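Local atomic coordinates of beta-N-acetylhexosaminidase (Arthrobacter aurescens, PDB entry 3RCN), a protein that probably catalyses the hydrolysis of terminal non-reducing N-acetyl-D-hexosamine residues from N-acetyl-beta-D-hexosaminides, as a member of glycosyl hydrolase family 20. Residues A[23-27]-A[84-88]; A[244-248]-A[344-348]; A[348-353]-A[373-377]. One frame throughout, in Å; residues are numbered along the deposited sequence.

Interaction 1 (A[23-27]-A[84-88]); sequences ELELD and VSDAV
Leu24 carries nearly all of this contact: it pushes its isobutyl group against the backbone of the bend Ser85-Asp86-Ala87. This is the tightly packed part. With CG anti to the backbone N (chi1 171°), the side chain reaches out from its strand and sets both methyls beside the same carbonyl, CD1 and CD2 each 3.5 Å from Ser85 O. The two branches then part company. CD1 also meets the next carbonyl, at 3.7 Å from Asp86 O, while CD2 turns inward, 3.9 Å from Ala87 C and 4.0 Å from Val88 CG2. No hydrogen bond crosses the contact, so shape and apolar cover do the work. In the sheet of the N-terminal domain, 16-26 is an outermost strand of this chain, and residues 84-88 make the turn of the hairpin formed by strands 80-84 and 88-92. Strand 125-134 runs between the two, bonding through its backbone to Leu24 and Leu26 on one flank and to Val84 on the other, so Leu24 meets the turn of a hairpin that is not its neighbour in the sheet. A wider fringe surrounds the leucine methyls: Leu26 CD2 comes to 4.4 Å from Val88 CG2, and Leu24 CB to 4.3 Å from Val84 CG1. On the inside helix 95-109 covers this fringe, Leu109 lying on Leu26 and Leu105 on Val88. An alanine here would lose both methyls and is likely to open a gap between the outer strand and the turn, leaving Val88 CG2 without its neighbour from Leu24. Toward solvent things are slacker: the side chains of Ser85 and Asp86 leave the bend on the side away from strand 16-26, and exposed Asp86 lies against Arg68 of strand 67-71.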
loop_
_atom_site.group_PDB
_atom_site.type_symbol
_atom_site.label_atom_id
_atom_site.label_comp_id
_atom_site.label_asym_id
_atom_site.label_seq_id
_atom_site.Cartn_x
_atom_site.Cartn_y
_atom_site.Cartn_z
ATOM N N GLU A 23 19.272 -30.391 -3.764
ATOM C CA GLU A 23 18.077 -29.560 -3.783
ATOM C C GLU A 23 16.853 -30.457 -3.928
ATOM O O GLU A 23 16.833 -31.352 -4.775
ATOM C CB GLU A 23 18.126 -28.607 -4.983
ATOM C CG GLU A 23 19.333 -27.674 -5.030
ATOM C CD GLU A 23 18.996 -26.243 -4.607
ATOM O OE1 GLU A 23 17.804 -25.870 -4.635
ATOM O OE2 GLU A 23 19.922 -25.485 -4.242
ATOM N N LEU A 24 15.836 -30.227 -3.108
ATOM C CA LEU A 24 14.551 -30.890 -3.301
ATOM C C LEU A 24 13.708 -29.995 -4.185
ATOM O O LEU A 24 13.589 -28.797 -3.919
ATOM C CB LEU A 24 13.838 -31.112 -1.973
ATOM C CG LEU A 24 12.397 -31.600 -2.103
ATOM C CD1 LEU A 24 12.365 -33.059 -2.492
ATOM C CD2 LEU A 24 11.669 -31.400 -0.796
ATOM N N GLU A 25 13.142 -30.570 -5.243
ATOM C CA GLU A 25 12.344 -29.801 -6.190
ATOM C C GLU A 25 10.867 -29.883 -5.850
ATOM O O GLU A 25 10.324 -30.970 -5.639
ATOM C CB GLU A 25 12.555 -30.302 -7.619
ATOM C CG GLU A 25 13.492 -29.445 -8.454
ATOM C CD GLU A 25 14.778 -30.170 -8.796
ATOM O OE1 GLU A 25 15.854 -29.737 -8.326
ATOM O OE2 GLU A 25 14.712 -31.179 -9.535
ATOM N N LEU A 26 10.223 -28.721 -5.809
ATOM C CA LEU A 26 8.794 -28.641 -5.563
ATOM C C LEU A 26 8.081 -28.304 -6.853
ATOM O O LEU A 26 8.374 -27.297 -7.483
ATOM C CB LEU A 26 8.485 -27.553 -4.545
ATOM C CG LEU A 26 9.259 -27.542 -3.234
ATOM C CD1 LEU A 26 8.823 -26.332 -2.450
ATOM C CD2 LEU A 26 9.033 -28.815 -2.443
ATOM N N ASP A 27 7.143 -29.159 -7.238
ATOM C CA ASP A 27 6.332 -28.940 -8.424
ATOM C C ASP A 27 4.984 -28.327 -8.049
ATOM O O ASP A 27 4.716 -28.053 -6.887
ATOM C CB ASP A 27 6.126 -30.257 -9.168
ATOM C CG ASP A 27 5.716 -31.376 -8.249
ATOM O OD1 ASP A 27 4.595 -31.310 -7.705
ATOM O OD2 ASP A 27 6.512 -32.321 -8.066
ATOM N N VAL A 84 14.836 -30.606 5.470
ATOM C CA VAL A 84 14.674 -30.803 4.028
ATOM C C VAL A 84 15.274 -32.145 3.551
ATOM O O VAL A 84 16.464 -32.414 3.697
ATOM C CB VAL A 84 15.268 -29.627 3.245
ATOM C CG1 VAL A 84 14.582 -29.485 1.895
ATOM C CG2 VAL A 84 15.114 -28.348 4.047
ATOM N N SER A 85 14.423 -32.927 2.900
ATOM C CA SER A 85 14.491 -34.385 2.784
ATOM C C SER A 85 13.756 -34.716 1.499
ATOM O O SER A 85 13.713 -33.898 0.585
ATOM C CB SER A 85 13.801 -35.081 3.949
ATOM O OG SER A 85 14.591 -35.022 5.116
ATOM N N ASP A 86 13.313 -35.960 1.374
ATOM C CA ASP A 86 12.276 -36.283 0.390
ATOM C C ASP A 86 11.054 -35.323 0.513
ATOM O O ASP A 86 10.242 -35.207 -0.421
ATOM C CB ASP A 86 11.830 -37.744 0.541
ATOM C CG ASP A 86 11.089 -38.006 1.857
ATOM O OD1 ASP A 86 11.732 -37.963 2.932
ATOM O OD2 ASP A 86 9.863 -38.270 1.813
ATOM N N ALA A 87 10.904 -34.680 1.674
ATOM C CA ALA A 87 9.883 -33.641 1.891
ATOM C C ALA A 87 10.393 -32.463 2.733
ATOM O O ALA A 87 11.487 -32.507 3.302
ATOM C CB ALA A 87 8.626 -34.237 2.520
ATOM N N VAL A 88 9.601 -31.399 2.787
ATOM C CA VAL A 88 9.897 -30.270 3.663
ATOM C C VAL A 88 9.154 -30.430 4.987
ATOM O O VAL A 88 7.929 -30.350 5.025
ATOM C CB VAL A 88 9.472 -28.953 3.000
ATOM C CG1 VAL A 88 9.523 -27.796 3.990
ATOM C CG2 VAL A 88 10.349 -28.686 1.787
#

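Interaction 2 (A[244-248]-A[344-348]); sequences IDVPG and HSWFV
His344 NE2 hydrogen-bonds to Gly314 O, and this holds the imidazole in position with one face presented to Pro247. The same glycine gives its backbone N to Asp245 OD1, so both segments bond to one residue, Gly314, just after strand 309-313. This is the catalytic barrel of the TIM type: residues 244-248 are the loop leaving strand 239-243, while the partner segment, His344 to Val348, is a piece of helix 342-357. The predicted proton donor Glu316 is close by, its side chain about 8 Å from that of His344, so the contact lies close to the presumed active site. Pro247, which follows a cis peptide bond, wedges between the side chains of the helix. Its CD atom sits over the His344 ring, 4.1 Å from the centroid and 19° off the normal, a CH-pi contact displaced toward the CE1-NE2 rim; the two side chains cross at about a right angle. Trp322 packs against both partners from helix 320-323. Three residues on, Phe347 meets the loop with the CD2-CE2 side of its ring. Its CG lies anti to the backbone N (chi1 -171°), sending the ring out toward the loop, where Val246 CB reaches the ring edge near its plane, 4.1 Å from CE2. Pro247 CB comes in obliquely, 4.2 Å from CD2. Leu284 and Leu291 pack on Phe347 from elsewhere in the chain, keeping this half of the contact hydrocarbon and buried. Val348, the next residue, adds a methyl: its CG2 touches Pro247 CD at 4.1 Å, and the same methyl is also 4.1 Å from Val246 O.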
loop_
_atom_site.group_PDB
_atom_site.type_symbol
_atom_site.label_atom_id
_atom_site.label_comp_id
_atom_site.label_asym_id
_atom_site.label_seq_id
_atom_site.Cartn_x
_atom_site.Cartn_y
_atom_site.Cartn_z
ATOM N N ILE A 244 -2.749 5.159 23.899
ATOM C CA ILE A 244 -3.375 6.466 24.004
ATOM C C ILE A 244 -2.582 7.250 25.032
ATOM O O ILE A 244 -2.664 6.977 26.222
ATOM C CB ILE A 244 -4.832 6.367 24.450
ATOM C CG1 ILE A 244 -5.687 5.715 23.350
ATOM C CG2 ILE A 244 -5.366 7.740 24.751
ATOM C CD1 ILE A 244 -5.593 4.217 23.310
ATOM N N ASP A 245 -1.825 8.235 24.577
ATOM C CA ASP A 245 -0.856 8.893 25.434
ATOM C C ASP A 245 -1.556 9.919 26.321
ATOM O O ASP A 245 -2.297 10.765 25.822
ATOM C CB ASP A 245 0.214 9.566 24.586
ATOM C CG ASP A 245 1.492 9.831 25.354
ATOM O OD1 ASP A 245 1.439 9.922 26.609
ATOM O OD2 ASP A 245 2.549 9.952 24.686
ATOM N N VAL A 246 -1.337 9.805 27.634
ATOM C CA VAL A 246 -1.888 10.716 28.637
ATOM C C VAL A 246 -0.896 10.894 29.782
ATOM O O VAL A 246 -0.044 10.036 30.000
ATOM C CB VAL A 246 -3.189 10.165 29.227
ATOM C CG1 VAL A 246 -4.304 10.151 28.152
ATOM C CG2 VAL A 246 -2.948 8.780 29.806
ATOM N N PRO A 247 -1.009 11.987 30.546
ATOM C CA PRO A 247 -1.768 13.239 30.469
ATOM C C PRO A 247 -1.235 14.247 29.455
ATOM O O PRO A 247 -1.936 15.215 29.147
ATOM C CB PRO A 247 -1.666 13.782 31.887
ATOM C CG PRO A 247 -0.323 13.350 32.318
ATOM C CD PRO A 247 -0.048 12.025 31.662
ATOM N N GLY A 248 0.013 14.074 29.023
ATOM C CA GLY A 248 0.613 14.941 28.018
ATOM C C GLY A 248 0.332 14.464 26.596
ATOM O O GLY A 248 -0.399 13.487 26.407
ATOM N N HIS A 344 0.175 13.584 38.122
ATOM C CA HIS A 344 0.616 12.776 36.999
ATOM C C HIS A 344 0.556 11.291 37.368
ATOM O O HIS A 344 -0.087 10.482 36.688
ATOM C CB HIS A 344 2.039 13.178 36.617
ATOM C CG HIS A 344 2.574 12.447 35.427
ATOM N ND1 HIS A 344 2.208 11.157 35.122
ATOM C CD2 HIS A 344 3.445 12.832 34.466
ATOM C CE1 HIS A 344 2.832 10.772 34.023
ATOM N NE2 HIS A 344 3.591 11.771 33.608
ATOM N N SER A 345 1.229 10.943 38.460
ATOM C CA SER A 345 1.261 9.572 38.923
ATOM C C SER A 345 -0.152 9.106 39.239
ATOM O O SER A 345 -0.540 7.983 38.922
ATOM C CB SER A 345 2.138 9.462 40.163
ATOM O OG SER A 345 2.268 8.107 40.551
ATOM N N TRP A 346 -0.925 9.990 39.852
ATOM C CA TRP A 346 -2.276 9.656 40.260
ATOM C C TRP A 346 -3.189 9.362 39.061
ATOM O O TRP A 346 -3.952 8.390 39.074
ATOM C CB TRP A 346 -2.865 10.794 41.097
ATOM C CG TRP A 346 -4.282 10.552 41.462
ATOM C CD1 TRP A 346 -4.736 9.729 42.447
ATOM C CD2 TRP A 346 -5.445 11.125 40.847
ATOM N NE1 TRP A 346 -6.112 9.752 42.487
ATOM C CE2 TRP A 346 -6.572 10.598 41.517
ATOM C CE3 TRP A 346 -5.644 12.032 39.801
ATOM C CZ2 TRP A 346 -7.879 10.947 41.174
ATOM C CZ3 TRP A 346 -6.950 12.384 39.464
ATOM C CH2 TRP A 346 -8.047 11.837 40.146
ATOM N N PHE A 347 -3.118 10.217 38.041
ATOM C CA PHE A 347 -4.009 10.125 36.882
ATOM C C PHE A 347 -3.790 8.824 36.128
ATOM O O PHE A 347 -4.731 8.103 35.830
ATOM C CB PHE A 347 -3.784 11.304 35.935
ATOM C CG PHE A 347 -4.793 11.393 34.829
ATOM C CD1 PHE A 347 -6.111 11.735 35.098
ATOM C CD2 PHE A 347 -4.431 11.134 33.517
ATOM C CE1 PHE A 347 -7.050 11.820 34.075
ATOM C CE2 PHE A 347 -5.362 11.212 32.494
ATOM C CZ PHE A 347 -6.674 11.563 32.775
ATOM N N VAL A 348 -2.533 8.533 35.828
ATOM C CA VAL A 348 -2.177 7.326 35.112
ATOM C C VAL A 348 -2.557 6.085 35.924
ATOM O O VAL A 348 -3.033 5.088 35.369
ATOM C CB VAL A 348 -0.672 7.343 34.772
ATOM C CG1 VAL A 348 -0.213 6.009 34.235
ATOM C CG2 VAL A 348 -0.364 8.482 33.786
#

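Interaction 3 (A[348-353]-A[373-377]); sequences VGQLAL and LPDGA
In the catalytic barrel, strands 361-364 and 378-381 run parallel, and the loop joining them comes back past helix 342-357, the helix that leads into the first of the two. Residues 373-377 are the final part of that loop, and Leu373 and Pro374 lie on the helix surface formed by Val348, Gly349, Ala352 and Leu353. Ala352 is at the middle. Its CB meets Leu373 CD2 at 3.4 Å and Pro374 CD at 3.7 Å, so a single methyl is met by both loop residues. The CD2 branch of Leu373 does the touching for that side chain: CG lies anti to the carbonyl carbon, beside the backbone N (chi1 -72°), which turns this methyl onto the helix. There it also lies 4.0 Å from Gly349 CA, where no side chain separates it from the helix backbone, and 4.3 Å from Val348 CG1. Pro374 covers the next part with CD and CG, the latter 4.3 Å from CD1 of the exposed Leu353. No hydrogen bond crosses the contact; the side chains that meet are aliphatic. From Pro374 the chain enters a type I beta turn, closed by the bond from Ala377 N to Pro374 O, and continues into strand 378-381. Strand 361-364 touches both sides of the contact, Thr362 on Ala352 and Val364 on Leu373. Helix 288-304 packs against the same helix through Leu351, while Ala377 is bonded through its backbone to Asp397 of strand 397-400.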
loop_
_atom_site.group_PDB
_atom_site.type_symbol
_atom_site.label_atom_id
_atom_site.label_comp_id
_atom_site.label_asym_id
_atom_site.label_seq_id
_atom_site.Cartn_x
_atom_site.Cartn_y
_atom_site.Cartn_z
ATOM N N VAL A 348 -2.533 8.533 35.828
ATOM C CA VAL A 348 -2.177 7.326 35.112
ATOM C C VAL A 348 -2.557 6.085 35.924
ATOM O O VAL A 348 -3.033 5.088 35.369
ATOM C CB VAL A 348 -0.672 7.343 34.772
ATOM C CG1 VAL A 348 -0.213 6.009 34.235
ATOM C CG2 VAL A 348 -0.364 8.482 33.786
ATOM N N GLY A 349 -2.364 6.158 37.241
ATOM C CA GLY A 349 -2.680 5.049 38.130
ATOM C C GLY A 349 -4.158 4.725 38.134
ATOM O O GLY A 349 -4.529 3.558 38.090
ATOM N N GLN A 350 -5.001 5.756 38.187
ATOM C CA GLN A 350 -6.450 5.566 38.102
ATOM C C GLN A 350 -6.839 4.866 36.801
ATOM O O GLN A 350 -7.658 3.942 36.790
ATOM C CB GLN A 350 -7.201 6.894 38.214
ATOM C CG GLN A 350 -7.090 7.591 39.564
ATOM C CD GLN A 350 -7.637 6.772 40.723
ATOM O OE1 GLN A 350 -6.867 6.258 41.542
ATOM N NE2 GLN A 350 -8.968 6.650 40.808
ATOM N N LEU A 351 -6.251 5.300 35.696
ATOM C CA LEU A 351 -6.506 4.614 34.442
ATOM C C LEU A 351 -5.932 3.195 34.457
ATOM O O LEU A 351 -6.586 2.256 34.003
ATOM C CB LEU A 351 -5.987 5.430 33.266
ATOM C CG LEU A 351 -6.747 6.742 33.050
ATOM C CD1 LEU A 351 -6.102 7.529 31.933
ATOM C CD2 LEU A 351 -8.237 6.497 32.782
ATOM N N ALA A 352 -4.727 3.035 35.001
ATOM C CA ALA A 352 -4.139 1.697 35.129
ATOM C C ALA A 352 -5.051 0.764 35.915
ATOM O O ALA A 352 -5.159 -0.427 35.600
ATOM C CB ALA A 352 -2.748 1.755 35.761
ATOM N N LEU A 353 -5.705 1.318 36.936
ATOM C CA LEU A 353 -6.668 0.575 37.743
ATOM C C LEU A 353 -7.861 0.157 36.877
ATOM O O LEU A 353 -8.362 -0.959 36.993
ATOM C CB LEU A 353 -7.157 1.436 38.914
ATOM C CG LEU A 353 -6.849 1.013 40.351
ATOM C CD1 LEU A 353 -5.458 0.425 40.477
ATOM C CD2 LEU A 353 -7.011 2.201 41.293
ATOM N N LEU A 373 2.080 1.443 40.021
ATOM C CA LEU A 373 1.272 0.734 39.019
ATOM C C LEU A 373 0.979 -0.738 39.384
ATOM O O LEU A 373 1.690 -1.340 40.191
ATOM C CB LEU A 373 1.907 0.872 37.631
ATOM C CG LEU A 373 1.777 2.280 37.037
ATOM C CD1 LEU A 373 2.477 2.412 35.712
ATOM C CD2 LEU A 373 0.320 2.643 36.862
ATOM N N PRO A 374 -0.098 -1.307 38.823
ATOM C CA PRO A 374 -0.410 -2.695 39.187
ATOM C C PRO A 374 0.700 -3.664 38.785
ATOM O O PRO A 374 1.685 -3.238 38.180
ATOM C CB PRO A 374 -1.690 -2.980 38.394
ATOM C CG PRO A 374 -2.369 -1.644 38.314
ATOM C CD PRO A 374 -1.243 -0.626 38.188
ATOM N N ASP A 375 0.529 -4.947 39.105
ATOM C CA ASP A 375 1.629 -5.915 39.016
ATOM C C ASP A 375 2.245 -6.032 37.621
ATOM O O ASP A 375 3.470 -5.971 37.460
ATOM C CB ASP A 375 1.208 -7.300 39.555
ATOM C CG ASP A 375 -0.178 -7.723 39.086
ATOM O OD1 ASP A 375 -0.656 -7.196 38.059
ATOM O OD2 ASP A 375 -0.787 -8.590 39.749
ATOM N N GLY A 376 1.395 -6.176 36.612
ATOM C CA GLY A 376 1.869 -6.458 35.276
ATOM C C GLY A 376 2.361 -5.238 34.529
ATOM O O GLY A 376 2.529 -5.295 33.309
ATOM N N ALA A 377 2.591 -4.135 35.238
ATOM C CA ALA A 377 3.056 -2.921 34.571
ATOM C C ALA A 377 4.351 -3.151 33.803
ATOM O O ALA A 377 5.317 -3.718 34.318
ATOM C CB ALA A 377 3.210 -1.779 35.534
#

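Interactions 2 and 3 both hold helix 342-357 of the catalytic barrel, their centres about 11 Å apart. They share Val348 and touch where Val246 CG2 lies 4.0 Å from Leu351 CD1. Interaction 2 is the buried one, close to the presumed active site, and it mixes aromatic rings and a cis proline with a histidine tied to a backbone carbonyl. Interaction 3 is wholly aliphatic and runs out to the surface at Leu353. Interaction 1 stands apart in the N-terminal domain, about 55 Å centre to centre from interaction 2 and 52 Å from interaction 3; partly buried, it joins strand to hairpin turn with one leucine laid over backbone carbonyls.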